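Local coordinates for protein ribonucleoside triphosphate reductase (Lactobacillus leichmannii, PDB 1L1L) that catalyses the reduction of ribonucleoside triphosphates to 2'-deoxyribonucleoside triphosphates, as a coenzyme B12-dependent (class II), allosterically regulated monomeric ribonucleotide reductase, at residues E46-T51 against R99-S104; R54-N59 against E80-L85; P64-S69 against Q76-E81; K87-Y90 against A94-S97. All coordinates share one frame; numbering follows the deposited sequence.

All four contacts fall in the N-terminal part of the chain that matches the ribonucleotide reductase alpha domain family, and join two longer helices, a short helix, a strand and a 3-10 turn. Contacts 1, 2 and 4 are buried and touch one another, whereas contact 3 lies farther out and is only partly buried. Helix 48-60 serves contacts 1 and 2; helix 72-90 serves contacts 2, 3 and 4. Contact 1 is a sparse meeting of the start of helix 48-60 with the short helix 98-103. Contacts 2 and 4 are mainly aliphatic, each also setting carbon atoms against a backbone carbonyl oxygen. Contact 3 mixes a tight leucine pair with an arginine near the periphery.

Contact 1 of 4, residues E46-T51 against R99-S104; sequences ENWDET and RNLWIS
Leu101 is met twice: at its backbone oxygen by the Thr51 methyl, and at its methyl CD2 by the edge of the Trp48 indole. Thr51 CG2 stands 3.6 Å from Leu101 O, placed there because CG2 lies anti to the Thr51 backbone N (the OG1 torsion, chi1, is -64°); the same oxygen accepts a hydrogen bond from Arg54 NH2. Trp48 CH2 is 4.5 Å from Leu101 CD2, which lies near the ring plane. Leu101 is buried and also touches Val553 and Leu556, so an aliphatic side chain fits between the indole edge and helix 551-557. These touches pack the start of helix 48-60 against the short helix 98-103.

Polar bonds organise the helix start beside these contacts. Threonine suits position 51 because its two branches divide the work: OG1 makes a short bond to Glu46 OE2, 42° out of the carboxylate plane, and also bonds to Tyr31 OH. Asn47 is the N-cap residue, yet its side chain makes no capping bond; instead its backbone N donates to Glu50 OE1 over 2.7 Å, and that oxygen receives it on its anti lone pair, as in one half of a capping box. Trp48 NE1 bonds to Tyr90 O, which ties the indole to the end of helix 72-90.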
# COMPACT_ATOMS: atom_id res chain seq x y z
N GLU A 46 21.19 10.68 -2.68
CA GLU A 46 21.12 10.51 -4.13
C GLU A 46 20.47 11.67 -4.89
O GLU A 46 19.74 12.49 -4.31
CB GLU A 46 20.32 9.25 -4.47
CG GLU A 46 20.96 7.92 -4.09
CD GLU A 46 20.01 6.77 -4.39
OE1 GLU A 46 20.47 5.61 -4.51
OE2 GLU A 46 18.80 7.03 -4.50
N ASN A 47 20.76 11.72 -6.19
CA ASN A 47 20.15 12.72 -7.08
C ASN A 47 19.17 11.86 -7.88
O ASN A 47 19.31 10.64 -7.90
CB ASN A 47 21.21 13.35 -7.99
CG ASN A 47 22.22 14.18 -7.22
OD1 ASN A 47 21.85 15.05 -6.42
ND2 ASN A 47 23.50 13.94 -7.47
N TRP A 48 18.19 12.49 -8.52
CA TRP A 48 17.18 11.74 -9.28
C TRP A 48 17.78 10.73 -10.26
O TRP A 48 17.50 9.53 -10.19
CB TRP A 48 16.28 12.73 -10.02
CG TRP A 48 15.14 12.11 -10.79
CD1 TRP A 48 14.71 12.47 -12.03
CD2 TRP A 48 14.27 11.06 -10.35
NE1 TRP A 48 13.63 11.72 -12.40
CE2 TRP A 48 13.33 10.84 -11.39
CE3 TRP A 48 14.18 10.28 -9.19
CZ2 TRP A 48 12.32 9.88 -11.30
CZ3 TRP A 48 13.17 9.33 -9.10
CH2 TRP A 48 12.25 9.14 -10.15
N ASP A 49 18.62 11.21 -11.17
CA ASP A 49 19.23 10.33 -12.16
C ASP A 49 19.84 9.08 -11.52
O ASP A 49 19.74 7.99 -12.09
CB ASP A 49 20.30 11.11 -12.95
CG ASP A 49 21.54 11.37 -12.13
OD1 ASP A 49 22.38 10.46 -12.04
OD2 ASP A 49 21.66 12.48 -11.57
N GLU A 50 20.46 9.23 -10.35
CA GLU A 50 21.10 8.10 -9.67
C GLU A 50 20.10 7.10 -9.11
O GLU A 50 20.32 5.89 -9.14
CB GLU A 50 21.97 8.58 -8.52
CG GLU A 50 23.09 9.52 -8.90
CD GLU A 50 23.81 10.04 -7.67
OE1 GLU A 50 23.16 10.73 -6.86
OE2 GLU A 50 25.01 9.73 -7.51
N THR A 51 19.00 7.61 -8.55
CA THR A 51 17.99 6.72 -8.01
C THR A 51 17.41 5.87 -9.13
O THR A 51 17.34 4.66 -9.02
CB THR A 51 16.85 7.51 -7.34
OG1 THR A 51 17.37 8.23 -6.21
CG2 THR A 51 15.75 6.57 -6.88
N ARG A 99 7.84 1.86 -2.98
CA ARG A 99 8.75 0.89 -2.37
C ARG A 99 9.90 0.57 -3.31
O ARG A 99 11.05 0.52 -2.89
CB ARG A 99 8.02 -0.40 -2.00
CG ARG A 99 8.93 -1.63 -1.76
CD ARG A 99 9.99 -1.38 -0.70
NE ARG A 99 9.44 -1.22 0.65
CZ ARG A 99 9.03 -2.22 1.42
NH1 ARG A 99 9.11 -3.47 1.00
NH2 ARG A 99 8.52 -1.96 2.62
N ASN A 100 9.57 0.35 -4.58
CA ASN A 100 10.58 0.05 -5.59
C ASN A 100 11.56 1.23 -5.70
O ASN A 100 12.77 1.02 -5.76
CB ASN A 100 9.92 -0.22 -6.95
CG ASN A 100 9.36 -1.63 -7.07
OD1 ASN A 100 9.95 -2.49 -7.72
ND2 ASN A 100 8.22 -1.88 -6.43
N LEU A 101 11.05 2.46 -5.74
CA LEU A 101 11.94 3.61 -5.86
C LEU A 101 12.91 3.69 -4.69
O LEU A 101 14.05 4.14 -4.83
CB LEU A 101 11.16 4.93 -5.95
CG LEU A 101 10.29 5.18 -7.19
CD1 LEU A 101 9.59 6.52 -7.08
CD2 LEU A 101 11.17 5.14 -8.45
N TRP A 102 12.46 3.22 -3.53
CA TRP A 102 13.30 3.27 -2.34
C TRP A 102 14.26 2.10 -2.15
O TRP A 102 15.34 2.29 -1.60
CB TRP A 102 12.40 3.40 -1.09
CG TRP A 102 13.15 3.36 0.21
CD1 TRP A 102 13.18 2.32 1.11
CD2 TRP A 102 13.97 4.39 0.77
NE1 TRP A 102 13.97 2.65 2.19
CE2 TRP A 102 14.47 3.92 2.00
CE3 TRP A 102 14.34 5.68 0.34
CZ2 TRP A 102 15.32 4.68 2.82
CZ3 TRP A 102 15.19 6.44 1.15
CH2 TRP A 102 15.66 5.93 2.38
N ILE A 103 13.89 0.91 -2.63
CA ILE A 103 14.73 -0.26 -2.40
C ILE A 103 15.23 -1.04 -3.62
O ILE A 103 16.09 -1.91 -3.49
CB ILE A 103 14.00 -1.24 -1.44
CG1 ILE A 103 15.00 -1.91 -0.50
CG2 ILE A 103 13.21 -2.28 -2.23
CD1 ILE A 103 15.54 -0.99 0.57
N SER A 104 14.68 -0.76 -4.79
CA SER A 104 15.08 -1.46 -6.00
C SER A 104 16.56 -1.22 -6.31
O SER A 104 16.99 -0.06 -6.40
CB SER A 104 14.20 -1.00 -7.18
OG SER A 104 14.42 -1.78 -8.34

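Contact 2 of 4, residues R54-N59 against E80-L85; sequences RVVEGN and EEAERL
An antiparallel helix pair, formed by helices 48-60 and 72-90, is joined here by Val56 against Ala82 and Leu85. The axes of the two short segments approach to 9.6 Å with an angle of 145° between their directions. Val56 carries the interface through one branch: CG1, anti to the backbone N (chi1 172°), reaches across to within 3.8 Å of Ala82 CB and 3.3 Å of Ala82 O. The same methyl lies 4.2 Å from Leu85 CB, so it sits against two residues about one turn apart on the facing helix. Alanine suits the place where the backbones draw nearest, since its small side chain lets the valine methyl reach the carbonyl behind it.

Asn59, one turn beyond Val56, touches more lightly, with OD1 4.4 Å from Leu85 CD2. Its amide is held from another direction: OD1 accepts a hydrogen bond from Arg449 NE, and ND2 bonds to Tyr446 O.

Around the pair, helix 436-450 packs on Leu85 through Tyr446 and Arg449, while Val56 also touches Tyr86 and Ile89 farther along helix 72-90, toward the strand 94-96 that follows it.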
# COMPACT_ATOMS: atom_id res chain seq x y z
N ARG A 54 19.67 2.87 -10.28
CA ARG A 54 19.67 1.65 -9.49
C ARG A 54 18.31 0.95 -9.52
O ARG A 54 18.23 -0.26 -9.39
CB ARG A 54 20.10 1.93 -8.05
CG ARG A 54 19.15 2.79 -7.26
CD ARG A 54 19.44 2.63 -5.77
NE ARG A 54 18.74 3.64 -4.98
CZ ARG A 54 17.43 3.65 -4.77
NH1 ARG A 54 16.65 2.70 -5.28
NH2 ARG A 54 16.89 4.63 -4.05
N VAL A 55 17.23 1.72 -9.69
CA VAL A 55 15.91 1.10 -9.73
C VAL A 55 15.75 0.27 -11.00
O VAL A 55 15.28 -0.88 -10.96
CB VAL A 55 14.79 2.15 -9.71
CG1 VAL A 55 13.44 1.47 -9.91
CG2 VAL A 55 14.81 2.89 -8.38
N VAL A 56 16.15 0.86 -12.12
CA VAL A 56 16.07 0.21 -13.43
C VAL A 56 16.98 -1.00 -13.49
O VAL A 56 16.57 -2.07 -13.94
CB VAL A 56 16.47 1.19 -14.55
CG1 VAL A 56 16.59 0.45 -15.89
CG2 VAL A 56 15.43 2.28 -14.66
N GLU A 57 18.23 -0.84 -13.06
CA GLU A 57 19.20 -1.93 -13.07
C GLU A 57 18.75 -3.05 -12.15
O GLU A 57 18.91 -4.23 -12.45
CB GLU A 57 20.58 -1.43 -12.64
CG GLU A 57 21.44 -0.94 -13.80
CD GLU A 57 22.72 -0.25 -13.36
OE1 GLU A 57 23.37 -0.72 -12.40
OE2 GLU A 57 23.08 0.75 -14.00
N GLY A 58 18.18 -2.66 -11.01
CA GLY A 58 17.71 -3.65 -10.07
C GLY A 58 16.61 -4.52 -10.64
O GLY A 58 16.56 -5.71 -10.35
N ASN A 59 15.73 -3.94 -11.44
CA ASN A 59 14.62 -4.69 -12.01
C ASN A 59 15.02 -5.56 -13.21
O ASN A 59 14.63 -6.72 -13.30
CB ASN A 59 13.49 -3.74 -12.43
CG ASN A 59 12.28 -4.47 -13.01
OD1 ASN A 59 12.16 -4.64 -14.22
ND2 ASN A 59 11.37 -4.90 -12.13
N GLU A 80 19.12 -2.52 -23.84
CA GLU A 80 18.34 -1.50 -24.53
C GLU A 80 16.96 -1.30 -23.91
O GLU A 80 16.43 -0.18 -23.89
CB GLU A 80 18.20 -1.84 -26.02
CG GLU A 80 19.38 -1.34 -26.87
CD GLU A 80 19.37 -1.87 -28.30
OE1 GLU A 80 18.31 -1.79 -28.97
OE2 GLU A 80 20.42 -2.37 -28.76
N GLU A 81 16.37 -2.38 -23.41
CA GLU A 81 15.05 -2.27 -22.79
C GLU A 81 15.20 -1.42 -21.53
O GLU A 81 14.36 -0.57 -21.22
CB GLU A 81 14.51 -3.64 -22.40
CG GLU A 81 13.04 -3.61 -22.03
CD GLU A 81 12.54 -4.94 -21.50
OE1 GLU A 81 13.01 -5.99 -21.98
OE2 GLU A 81 11.66 -4.93 -20.60
N ALA A 82 16.29 -1.66 -20.80
CA ALA A 82 16.59 -0.93 -19.57
C ALA A 82 16.82 0.55 -19.86
O ALA A 82 16.47 1.41 -19.06
CB ALA A 82 17.82 -1.53 -18.91
N GLU A 83 17.42 0.84 -21.02
CA GLU A 83 17.67 2.22 -21.39
C GLU A 83 16.36 2.93 -21.67
O GLU A 83 16.20 4.10 -21.33
CB GLU A 83 18.60 2.28 -22.61
CG GLU A 83 19.93 1.61 -22.39
CD GLU A 83 20.90 1.82 -23.54
OE1 GLU A 83 20.41 1.96 -24.69
OE2 GLU A 83 22.13 1.84 -23.30
N ARG A 84 15.41 2.23 -22.29
CA ARG A 84 14.10 2.83 -22.56
C ARG A 84 13.40 3.06 -21.22
O ARG A 84 12.80 4.10 -20.97
CB ARG A 84 13.24 1.88 -23.40
CG ARG A 84 13.52 1.86 -24.89
CD ARG A 84 12.58 0.85 -25.56
NE ARG A 84 13.03 -0.52 -25.35
CZ ARG A 84 12.29 -1.60 -25.56
NH1 ARG A 84 11.03 -1.48 -25.98
NH2 ARG A 84 12.80 -2.81 -25.35
N LEU A 85 13.50 2.05 -20.36
CA LEU A 85 12.88 2.10 -19.05
C LEU A 85 13.44 3.32 -18.31
O LEU A 85 12.67 4.13 -17.80
CB LEU A 85 13.19 0.81 -18.30
CG LEU A 85 12.27 0.35 -17.17
CD1 LEU A 85 10.82 0.35 -17.63
CD2 LEU A 85 12.70 -1.05 -16.73

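Contact 3 of 4, residues P64-S69 against Q76-E81; sequences PRLQDS and QSLTEE
The flat guanidinium of Arg65 meets Leu78 at a slant, its NH2 4.1 Å from Leu78 CD2. A bend in the arginine chain (chi3 -64°) turns the group. Arginine suits this place because it can set its guanidinium against the leucine methyl while NH2 also forms a salt bridge with Asp63 OD2. Within the helix, the amide of Gln76 donates from NE2 to Glu80 OE2, nearly straight at 177°, across one turn.

The 3-10 segment 64-67 belongs to the connection between helices 48-60 and 72-90, which folds back so that Arg65 and Leu66 face the first half of the second helix. Leu66 and Leu78 reach toward each other tip to tip, with Leu66 CD2 only 3.4 Å from Leu78 CD1, tighter than normal van der Waals contact. Leu78 CD1 also lies 3.5 Å from Leu66 CG, so a single methyl is set against the whole fork of the facing leucine. Leucine fits both positions, long enough to span the gap between backbones whose nearest CA atoms, of Leu66 and Leu78, are 9.4 Å apart. Beyond them, Arg65 packs on Tyr532, Thr535 and Leu536 of helix 512-536.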
# COMPACT_ATOMS: atom_id res chain seq x y z
N PRO A 64 14.85 -13.99 -15.46
CA PRO A 64 15.36 -15.34 -15.22
C PRO A 64 16.33 -15.89 -16.27
O PRO A 64 17.19 -16.72 -15.96
CB PRO A 64 14.09 -16.17 -15.12
CG PRO A 64 13.19 -15.49 -16.08
CD PRO A 64 13.41 -14.03 -15.78
N ARG A 65 16.19 -15.44 -17.52
CA ARG A 65 17.06 -15.91 -18.60
C ARG A 65 18.51 -15.56 -18.30
O ARG A 65 19.43 -16.30 -18.68
CB ARG A 65 16.63 -15.29 -19.93
CG ARG A 65 15.35 -15.87 -20.48
CD ARG A 65 14.89 -15.11 -21.71
NE ARG A 65 14.56 -13.72 -21.40
CZ ARG A 65 14.18 -12.83 -22.32
NH1 ARG A 65 14.08 -13.19 -23.59
NH2 ARG A 65 13.88 -11.60 -21.96
N LEU A 66 18.72 -14.44 -17.62
CA LEU A 66 20.07 -13.99 -17.27
C LEU A 66 20.73 -14.96 -16.29
O LEU A 66 21.89 -14.78 -15.92
CB LEU A 66 20.02 -12.60 -16.63
CG LEU A 66 19.60 -11.42 -17.51
CD1 LEU A 66 19.41 -10.18 -16.63
CD2 LEU A 66 20.67 -11.17 -18.58
N GLN A 67 19.99 -15.98 -15.88
CA GLN A 67 20.51 -16.97 -14.95
C GLN A 67 21.10 -18.18 -15.68
O GLN A 67 21.86 -18.96 -15.11
CB GLN A 67 19.40 -17.44 -14.02
CG GLN A 67 18.71 -16.32 -13.26
CD GLN A 67 19.69 -15.49 -12.44
OE1 GLN A 67 20.41 -16.02 -11.60
NE2 GLN A 67 19.71 -14.19 -12.69
N ASP A 68 20.74 -18.31 -16.96
CA ASP A 68 21.20 -19.43 -17.78
C ASP A 68 22.12 -19.00 -18.92
O ASP A 68 21.66 -18.84 -20.06
CB ASP A 68 19.99 -20.16 -18.34
CG ASP A 68 18.98 -20.52 -17.27
OD1 ASP A 68 19.31 -21.36 -16.40
OD2 ASP A 68 17.86 -19.96 -17.29
N SER A 69 23.41 -18.82 -18.61
CA SER A 69 24.40 -18.40 -19.61
C SER A 69 23.74 -17.56 -20.69
O SER A 69 23.58 -18.00 -21.83
CB SER A 69 25.08 -19.62 -20.23
OG SER A 69 25.81 -20.36 -19.27
N GLN A 76 22.20 -7.60 -24.64
CA GLN A 76 22.14 -6.29 -25.28
C GLN A 76 20.70 -5.85 -25.44
O GLN A 76 20.39 -4.66 -25.36
CB GLN A 76 22.82 -6.33 -26.65
CG GLN A 76 22.78 -5.01 -27.41
CD GLN A 76 23.32 -3.84 -26.59
OE1 GLN A 76 24.28 -3.99 -25.81
NE2 GLN A 76 22.72 -2.67 -26.76
N SER A 77 19.82 -6.81 -25.70
CA SER A 77 18.40 -6.53 -25.86
C SER A 77 17.86 -6.01 -24.53
O SER A 77 17.12 -5.02 -24.48
CB SER A 77 17.65 -7.80 -26.26
OG SER A 77 16.31 -7.53 -26.60
N LEU A 78 18.25 -6.68 -23.45
CA LEU A 78 17.83 -6.30 -22.11
C LEU A 78 18.42 -4.94 -21.76
O LEU A 78 17.76 -4.12 -21.13
CB LEU A 78 18.29 -7.34 -21.10
CG LEU A 78 17.46 -8.62 -21.07
CD1 LEU A 78 17.99 -9.53 -19.98
CD2 LEU A 78 15.99 -8.28 -20.81
N THR A 79 19.66 -4.71 -22.18
CA THR A 79 20.30 -3.44 -21.91
C THR A 79 19.51 -2.32 -22.58
O THR A 79 19.23 -1.30 -21.96
CB THR A 79 21.77 -3.42 -22.41
OG1 THR A 79 22.54 -4.37 -21.65
CG2 THR A 79 22.38 -2.04 -22.22
N GLU A 80 19.12 -2.52 -23.84
CA GLU A 80 18.34 -1.50 -24.53
C GLU A 80 16.96 -1.30 -23.91
O GLU A 80 16.43 -0.18 -23.89
CB GLU A 80 18.20 -1.84 -26.02
CG GLU A 80 19.38 -1.34 -26.87
CD GLU A 80 19.37 -1.87 -28.30
OE1 GLU A 80 18.31 -1.79 -28.97
OE2 GLU A 80 20.42 -2.37 -28.76
N GLU A 81 16.37 -2.38 -23.41
CA GLU A 81 15.05 -2.27 -22.79
C GLU A 81 15.20 -1.42 -21.53
O GLU A 81 14.36 -0.57 -21.22
CB GLU A 81 14.51 -3.64 -22.40
CG GLU A 81 13.04 -3.61 -22.03
CD GLU A 81 12.54 -4.94 -21.50
OE1 GLU A 81 13.01 -5.99 -21.98
OE2 GLU A 81 11.66 -4.93 -20.60

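Contact 4 of 4, residues K87-Y90 against A94-S97; sequences KLIY and ATPS
The backbones of Ile89 and Ala94 come together through a CA-H...O contact, Ile89 CA lying 3.4 Å from Ala94 O with an angle of 165° at the hydrogen. This carbonyl oxygen is buried and has no hydrogen-bond partner in the model, so the weak contact may ease its burial. The Ile89 side chain lies against the same oxygen, CG1 at 3.8 Å from Ala94 O, and so encloses it.

Leu88 spreads its fork over the methyl of Ala94. With CG anti to the backbone N (chi1 175°), Leu88 CG is 3.8 Å from Ala94 CB, and Leu88 CD2 is as close to that same CB. An alanine suits this spot, its small side chain fitting beneath the leucine. The pair marks the turn from helix 72-90 into strand 94-96, an outermost strand of a four-stranded mixed sheet; the strand runs antiparallel to 421-424, and Thr95 forms backbone hydrogen bonds with Glu423.

Ile89 extends the packing to Pro96. Its CD1 reaches Pro96 CD at 4.0 Å, the two side chains crossing at about a right angle, and the same isoleucine touches Val52 and Val56 of helix 48-60. Thr95 OG1 donates to the carbonyl of the next residue, Pro96 O, over 3.2 Å, while Ser97 N-caps helix 98-103.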
# COMPACT_ATOMS: atom_id res chain seq x y z
N LYS A 87 14.75 6.04 -19.49
CA LYS A 87 14.26 7.27 -20.09
C LYS A 87 12.81 7.57 -19.72
O LYS A 87 12.43 8.73 -19.54
CB LYS A 87 14.40 7.21 -21.62
CG LYS A 87 13.91 8.45 -22.34
CD LYS A 87 14.19 8.39 -23.85
CE LYS A 87 13.58 9.59 -24.57
NZ LYS A 87 13.82 9.59 -26.05
N LEU A 88 12.01 6.52 -19.62
CA LEU A 88 10.60 6.65 -19.27
C LEU A 88 10.38 7.12 -17.83
O LEU A 88 9.63 8.07 -17.59
CB LEU A 88 9.90 5.30 -19.46
CG LEU A 88 8.43 5.23 -19.03
CD1 LEU A 88 7.59 6.19 -19.84
CD2 LEU A 88 7.93 3.80 -19.19
N ILE A 89 11.05 6.45 -16.91
CA ILE A 89 10.94 6.76 -15.49
C ILE A 89 11.61 8.08 -15.14
O ILE A 89 11.05 8.88 -14.40
CB ILE A 89 11.55 5.63 -14.63
CG1 ILE A 89 10.80 4.32 -14.90
CG2 ILE A 89 11.46 5.99 -13.14
CD1 ILE A 89 11.46 3.11 -14.30
N TYR A 90 12.80 8.31 -15.68
CA TYR A 90 13.52 9.56 -15.41
C TYR A 90 12.64 10.75 -15.75
O TYR A 90 12.68 11.78 -15.06
CB TYR A 90 14.80 9.65 -16.26
CG TYR A 90 15.63 10.89 -16.02
CD1 TYR A 90 16.41 11.04 -14.87
CD2 TYR A 90 15.62 11.95 -16.94
CE1 TYR A 90 17.16 12.20 -14.64
CE2 TYR A 90 16.37 13.11 -16.72
CZ TYR A 90 17.12 13.23 -15.58
OH TYR A 90 17.83 14.39 -15.36
N ALA A 94 6.05 7.53 -16.17
CA ALA A 94 5.60 6.30 -15.55
C ALA A 94 6.61 6.00 -14.44
O ALA A 94 7.71 6.53 -14.45
CB ALA A 94 5.57 5.15 -16.56
N THR A 95 6.22 5.16 -13.48
CA THR A 95 7.13 4.84 -12.39
C THR A 95 6.70 3.59 -11.63
O THR A 95 5.54 3.22 -11.65
CB THR A 95 7.19 6.01 -11.39
OG1 THR A 95 8.13 5.72 -10.34
CG2 THR A 95 5.83 6.23 -10.78
N PRO A 96 7.65 2.92 -10.97
CA PRO A 96 7.25 1.73 -10.21
C PRO A 96 6.68 2.24 -8.89
O PRO A 96 6.54 3.45 -8.71
CB PRO A 96 8.55 0.97 -10.04
CG PRO A 96 9.57 2.05 -9.98
CD PRO A 96 9.12 3.01 -11.06
N SER A 97 6.38 1.33 -7.97
CA SER A 97 5.83 1.74 -6.68
C SER A 97 6.85 2.50 -5.84
O SER A 97 8.06 2.41 -6.06
CB SER A 97 5.37 0.50 -5.90
OG SER A 97 6.48 -0.28 -5.49